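Local coordinates for secreted protein (Streptomyces lividans TK24, PDB 5LXZ) that probably acts as a copper-radical oxidase of the galactose oxidase-like AA5 family, using a copper site with tyrosine and histidine ligands, at residues Leu357-Gly369 with Lys382-Phe395. The protein carries 1 engineered substitution. Sequence-based numbering, arbitrary orientation.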
loop_
_atom_site.group_PDB
_atom_site.type_symbol
_atom_site.label_atom_id
_atom_site.label_comp_id
_atom_site.label_asym_id
_atom_site.label_seq_id
_atom_site.Cartn_x
_atom_site.Cartn_y
_atom_site.Cartn_z
ATOM N N LEU A 357 -7.838 2.715 -13.515
ATOM C CA LEU A 357 -7.575 2.187 -14.839
ATOM C C LEU A 357 -7.217 3.257 -15.831
ATOM O O LEU A 357 -7.670 4.390 -15.721
ATOM C CB LEU A 357 -8.771 1.409 -15.373
ATOM C CG LEU A 357 -9.159 0.179 -14.567
ATOM C CD1 LEU A 357 -10.492 -0.357 -15.087
ATOM C CD2 LEU A 357 -8.096 -0.897 -14.648
ATOM N N PRO A 358 -6.394 2.891 -16.827
ATOM C CA PRO A 358 -6.040 3.826 -17.875
ATOM C C PRO A 358 -7.181 3.944 -18.886
ATOM O O PRO A 358 -7.800 2.917 -19.191
ATOM C CB PRO A 358 -4.787 3.191 -18.486
ATOM C CG PRO A 358 -4.888 1.762 -18.233
ATOM C CD PRO A 358 -5.695 1.599 -16.968
ATOM N N PRO A 359 -7.518 5.131 -19.414
ATOM C CA PRO A 359 -7.001 6.417 -18.988
ATOM C C PRO A 359 -7.711 6.929 -17.757
ATOM O O PRO A 359 -8.911 6.710 -17.584
ATOM C CB PRO A 359 -7.304 7.319 -20.183
ATOM C CG PRO A 359 -8.579 6.759 -20.732
ATOM C CD PRO A 359 -8.515 5.266 -20.508
ATOM N N ALA A 360 -6.978 7.674 -16.930
ATOM C CA ALA A 360 -7.494 8.207 -15.688
ATOM C C ALA A 360 -8.693 9.115 -15.848
ATOM O O ALA A 360 -9.500 9.239 -14.945
ATOM C CB ALA A 360 -6.403 8.929 -14.933
ATOM N N GLN A 361 -8.823 9.724 -17.020
ATOM C CA GLN A 361 -10.011 10.510 -17.303
ATOM C C GLN A 361 -11.319 9.766 -17.029
ATOM O O GLN A 361 -12.312 10.402 -16.670
ATOM C CB GLN A 361 -10.021 10.954 -18.775
ATOM C CG GLN A 361 -9.098 12.122 -19.030
ATOM C CD GLN A 361 -7.687 11.750 -19.482
ATOM O OE1 GLN A 361 -7.169 10.652 -19.228
ATOM N NE2 GLN A 361 -7.064 12.676 -20.227
ATOM N N ASP A 362 -11.328 8.456 -17.267
ATOM C CA ASP A 362 -12.586 7.699 -17.183
ATOM C C ASP A 362 -13.050 7.450 -15.759
ATOM O O ASP A 362 -14.206 7.091 -15.556
ATOM C CB ASP A 362 -12.448 6.403 -17.952
ATOM C CG ASP A 362 -12.274 6.619 -19.458
ATOM O OD1 ASP A 362 -12.404 7.757 -19.978
ATOM O OD2 ASP A 362 -11.962 5.620 -20.113
ATOM N N GLU A 363 -12.173 7.613 -14.760
ATOM C CA GLU A 363 -12.541 7.434 -13.334
ATOM C C GLU A 363 -13.106 6.061 -13.064
ATOM O O GLU A 363 -14.025 5.911 -12.260
ATOM C CB GLU A 363 -13.489 8.539 -12.842
ATOM C CG GLU A 363 -12.983 9.935 -13.136
ATOM C CD GLU A 363 -13.628 11.000 -12.257
ATOM O OE1 GLU A 363 -13.270 11.105 -11.033
ATOM O OE2 GLU A 363 -14.486 11.760 -12.826
ATOM N N LYS A 364 -12.511 5.057 -13.717
ATOM C CA LYS A 364 -12.846 3.679 -13.442
ATOM C C LYS A 364 -11.768 3.034 -12.585
ATOM O O LYS A 364 -10.586 3.058 -12.937
ATOM C CB LYS A 364 -13.016 2.891 -14.732
ATOM C CG LYS A 364 -14.232 3.302 -15.540
ATOM C CD LYS A 364 -14.406 2.397 -16.750
ATOM C CE LYS A 364 -15.532 2.856 -17.649
ATOM N NZ LYS A 364 -15.851 1.766 -18.619
ATOM N N TYR A 365 -12.194 2.481 -11.450
ATOM C CA TYR A 365 -11.270 1.906 -10.457
ATOM C C TYR A 365 -11.490 0.426 -10.387
ATOM O O TYR A 365 -12.639 0.007 -10.375
ATOM C CB TYR A 365 -11.512 2.527 -9.090
ATOM C CG TYR A 365 -11.108 3.943 -8.962
ATOM C CD1 TYR A 365 -11.931 4.966 -9.380
ATOM C CD2 TYR A 365 -9.865 4.272 -8.478
ATOM C CE1 TYR A 365 -11.535 6.291 -9.268
ATOM C CE2 TYR A 365 -9.462 5.586 -8.401
ATOM C CZ TYR A 365 -10.289 6.575 -8.781
ATOM O OH TYR A 365 -9.897 7.909 -8.677
ATOM N N MET A 366 -10.427 -0.346 -10.338
ATOM C CA MET A 366 -10.503 -1.798 -10.234
ATOM C C MET A 366 -9.839 -2.264 -8.963
ATOM O O MET A 366 -8.715 -1.870 -8.653
ATOM C CB MET A 366 -9.869 -2.440 -11.436
ATOM C CG MET A 366 -9.891 -3.956 -11.354
ATOM S SD MET A 366 -8.895 -4.777 -12.626
ATOM C CE MET A 366 -10.140 -4.743 -13.814
ATOM N N VAL A 367 -10.561 -3.083 -8.193
ATOM C CA VAL A 367 -10.087 -3.758 -7.006
ATOM C C VAL A 367 -9.877 -5.247 -7.353
ATOM O O VAL A 367 -10.739 -5.841 -8.002
ATOM C CB VAL A 367 -11.072 -3.578 -5.853
ATOM C CG1 VAL A 367 -10.669 -4.417 -4.692
ATOM C CG2 VAL A 367 -11.195 -2.119 -5.438
ATOM N N ILE A 368 -8.717 -5.749 -7.014
ATOM C CA ILE A 368 -8.253 -7.028 -7.502
ATOM C C ILE A 368 -7.895 -7.931 -6.333
ATOM O O ILE A 368 -7.043 -7.599 -5.524
ATOM C CB ILE A 368 -6.973 -6.852 -8.370
ATOM C CG1 ILE A 368 -7.172 -5.818 -9.445
ATOM C CG2 ILE A 368 -6.523 -8.176 -8.969
ATOM C CD1 ILE A 368 -5.913 -5.296 -10.073
ATOM N N GLY A 369 -8.502 -9.105 -6.273
ATOM C CA GLY A 369 -8.146 -10.112 -5.317
ATOM C C GLY A 369 -8.452 -9.679 -3.882
ATOM O O GLY A 369 -9.413 -8.942 -3.662
ATOM N N LYS A 382 -11.825 -12.386 -7.658
ATOM C CA LYS A 382 -12.555 -11.397 -8.412
ATOM C C LYS A 382 -11.806 -10.111 -8.651
ATOM O O LYS A 382 -10.958 -9.676 -7.826
ATOM C CB LYS A 382 -13.905 -11.102 -7.763
ATOM C CG LYS A 382 -14.792 -12.343 -7.868
ATOM C CD LYS A 382 -16.194 -12.129 -7.354
ATOM C CE LYS A 382 -17.079 -13.307 -7.815
ATOM N NZ LYS A 382 -18.496 -12.916 -7.709
ATOM N N THR A 383 -12.172 -9.493 -9.761
ATOM C CA THR A 383 -11.981 -8.075 -9.959
ATOM C C THR A 383 -13.299 -7.377 -9.852
ATOM O O THR A 383 -14.346 -7.916 -10.235
ATOM C CB THR A 383 -11.278 -7.692 -11.277
ATOM O OG1 THR A 383 -12.087 -8.029 -12.382
ATOM C CG2 THR A 383 -9.948 -8.373 -11.364
ATOM N N ARG A 384 -13.273 -6.159 -9.323
ATOM C CA ARG A 384 -14.496 -5.371 -9.144
ATOM C C ARG A 384 -14.198 -3.986 -9.670
ATOM O O ARG A 384 -13.206 -3.405 -9.258
ATOM C CB ARG A 384 -14.954 -5.357 -7.701
ATOM C CG ARG A 384 -15.055 -6.729 -7.033
ATOM C CD ARG A 384 -13.712 -7.294 -6.580
ATOM N NE ARG A 384 -13.735 -7.800 -5.213
ATOM C CZ ARG A 384 -12.642 -8.138 -4.556
ATOM N NH1 ARG A 384 -11.475 -8.157 -5.180
ATOM N NH2 ARG A 384 -12.694 -8.445 -3.259
ATOM N N ILE A 385 -15.062 -3.441 -10.514
ATOM C CA ILE A 385 -14.787 -2.198 -11.202
ATOM C C ILE A 385 -15.881 -1.209 -10.881
ATOM O O ILE A 385 -17.066 -1.555 -11.019
ATOM C CB ILE A 385 -14.722 -2.411 -12.705
ATOM C CG1 ILE A 385 -13.625 -3.412 -13.055
ATOM C CG2 ILE A 385 -14.493 -1.082 -13.385
ATOM C CD1 ILE A 385 -13.584 -3.856 -14.500
ATOM N N ALA A 386 -15.502 -0.009 -10.422
ATOM C CA ALA A 386 -16.446 1.060 -10.162
ATOM C C ALA A 386 -16.171 2.193 -11.106
ATOM O O ALA A 386 -15.039 2.633 -11.218
ATOM C CB ALA A 386 -16.372 1.547 -8.746
ATOM N N ASP A 387 -17.210 2.693 -11.759
ATOM C CA ASP A 387 -17.152 3.851 -12.644
ATOM C C ASP A 387 -17.658 5.089 -11.913
ATOM O O ASP A 387 -18.887 5.248 -11.708
ATOM C CB ASP A 387 -17.993 3.606 -13.898
ATOM C CG ASP A 387 -17.921 4.764 -14.893
ATOM O OD1 ASP A 387 -17.538 5.869 -14.541
ATOM O OD2 ASP A 387 -18.282 4.466 -16.066
ATOM N N LEU A 388 -16.766 5.951 -11.491
ATOM C CA LEU A 388 -17.168 7.068 -10.682
ATOM C C LEU A 388 -17.717 8.253 -11.452
ATOM O O LEU A 388 -18.066 9.265 -10.833
ATOM C CB LEU A 388 -16.037 7.488 -9.791
ATOM C CG LEU A 388 -15.461 6.461 -8.866
ATOM C CD1 LEU A 388 -14.626 7.115 -7.809
ATOM C CD2 LEU A 388 -16.504 5.536 -8.264
ATOM N N LYS A 389 -17.798 8.139 -12.772
ATOM C CA LYS A 389 -18.534 9.143 -13.556
ATOM C C LYS A 389 -20.039 8.921 -13.520
ATOM O O LYS A 389 -20.788 9.839 -13.839
ATOM C CB LYS A 389 -17.953 9.248 -14.989
ATOM C CG LYS A 389 -16.720 10.160 -14.955
ATOM C CD LYS A 389 -16.112 10.637 -16.265
ATOM C CE LYS A 389 -15.056 11.698 -15.967
ATOM N NZ LYS A 389 -14.344 12.137 -17.184
ATOM N N ALA A 390 -20.494 7.732 -13.120
ATOM C CA ALA A 390 -21.917 7.462 -12.998
ATOM C C ALA A 390 -22.562 8.316 -11.895
ATOM O O ALA A 390 -21.917 8.686 -10.876
ATOM C CB ALA A 390 -22.156 5.973 -12.771
ATOM N N ASP A 391 -23.835 8.661 -12.094
ATOM C CA ASP A 391 -24.591 9.399 -11.060
ATOM C C ASP A 391 -24.802 8.553 -9.815
ATOM O O ASP A 391 -24.681 9.077 -8.701
ATOM C CB ASP A 391 -25.944 9.899 -11.591
ATOM C CG ASP A 391 -25.789 10.990 -12.649
ATOM O OD1 ASP A 391 -24.921 11.880 -12.474
ATOM O OD2 ASP A 391 -26.531 10.949 -13.656
ATOM N N ASP A 392 -25.118 7.265 -10.024
ATOM C CA ASP A 392 -25.222 6.266 -8.956
ATOM C C ASP A 392 -24.092 5.230 -9.157
ATOM O O ASP A 392 -24.300 4.178 -9.771
ATOM C CB ASP A 392 -26.594 5.566 -8.964
ATOM C CG ASP A 392 -27.709 6.443 -8.396
ATOM O OD1 ASP A 392 -27.605 7.693 -8.494
ATOM O OD2 ASP A 392 -28.692 5.873 -7.845
ATOM N N PRO A 393 -22.884 5.555 -8.681
ATOM C CA PRO A 393 -21.781 4.624 -8.926
ATOM C C PRO A 393 -21.948 3.337 -8.176
ATOM O O PRO A 393 -22.556 3.324 -7.100
ATOM C CB PRO A 393 -20.565 5.373 -8.402
ATOM C CG PRO A 393 -21.112 6.264 -7.358
ATOM C CD PRO A 393 -22.436 6.703 -7.884
ATOM N N LYS A 394 -21.412 2.268 -8.755
ATOM C CA LYS A 394 -21.442 0.970 -8.131
ATOM C C LYS A 394 -20.295 0.154 -8.672
ATOM O O LYS A 394 -19.767 0.441 -9.764
ATOM C CB LYS A 394 -22.753 0.239 -8.399
ATOM C CG LYS A 394 -22.977 -0.076 -9.861
ATOM C CD LYS A 394 -24.345 -0.657 -10.196
ATOM C CE LYS A 394 -24.502 -0.788 -11.710
ATOM N NZ LYS A 394 -25.936 -0.835 -12.107
ATOM N N PHE A 395 -19.908 -0.839 -7.896
ATOM C CA PHE A 395 -19.027 -1.877 -8.356
ATOM C C PHE A 395 -19.799 -2.944 -9.133
ATOM O O PHE A 395 -20.917 -3.329 -8.733
ATOM C CB PHE A 395 -18.276 -2.522 -7.221
ATOM C CG PHE A 395 -17.152 -1.693 -6.695
ATOM C CD1 PHE A 395 -15.872 -1.796 -7.261
ATOM C CD2 PHE A 395 -17.353 -0.863 -5.614
ATOM C CE1 PHE A 395 -14.825 -1.069 -6.761
ATOM C CE2 PHE A 395 -16.271 -0.113 -5.127
ATOM C CZ PHE A 395 -15.042 -0.245 -5.710
HETATM O O HOH W 1 -16.184 6.483 -17.170
HETATM O O HOH W 2 -13.866 10.142 -19.645
#
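Y365 and A386 form a hydrogen-bonded antiparallel pair, with Y365 N to A386 O and A386 N to Y365 O both 2.9 Å. V367 and R384 repeat the pattern, and G369 N to K382 O and L388 N to E363 O extend the ladder at its two ends. R384 adds a side-chain bond: folded at CG (chi2 79°), the chain brings its guanidinium back toward the neighbouring strand, where NH1 meets G369 O at 2.7 Å, nearly straight (171°), in the carbonyl plane and on a lone pair. V367 CG1 lies over one guanidinium face, toward its rim, while NE and NH2 bond to carbonyls of S344, D345 and M348 in a preceding loop. A leucine here would probably leave G369 O without this donor and break the tie to that loop.

Strands 364-368 and 383-387 are the middle pair of a four-stranded antiparallel propeller blade, as expected of a Kelch-type domain. On the face carrying M366, its CE packs 3.6 Å from I385 CD1, and Y441 of the next blade's strand 438-442 touches both residues. On the other face Y365 CE1 meets L388 CD1 at 3.5 Å, the two side chains crossing at about a right angle, and F302 and F310 pack against the tyrosine.

At the turn, extended K389 crosses E363 and delivers NZ to Q361 O (2.7 Å), which also accepts from Q305 NE2. D387 OD1 takes K389 N in an Asx turn.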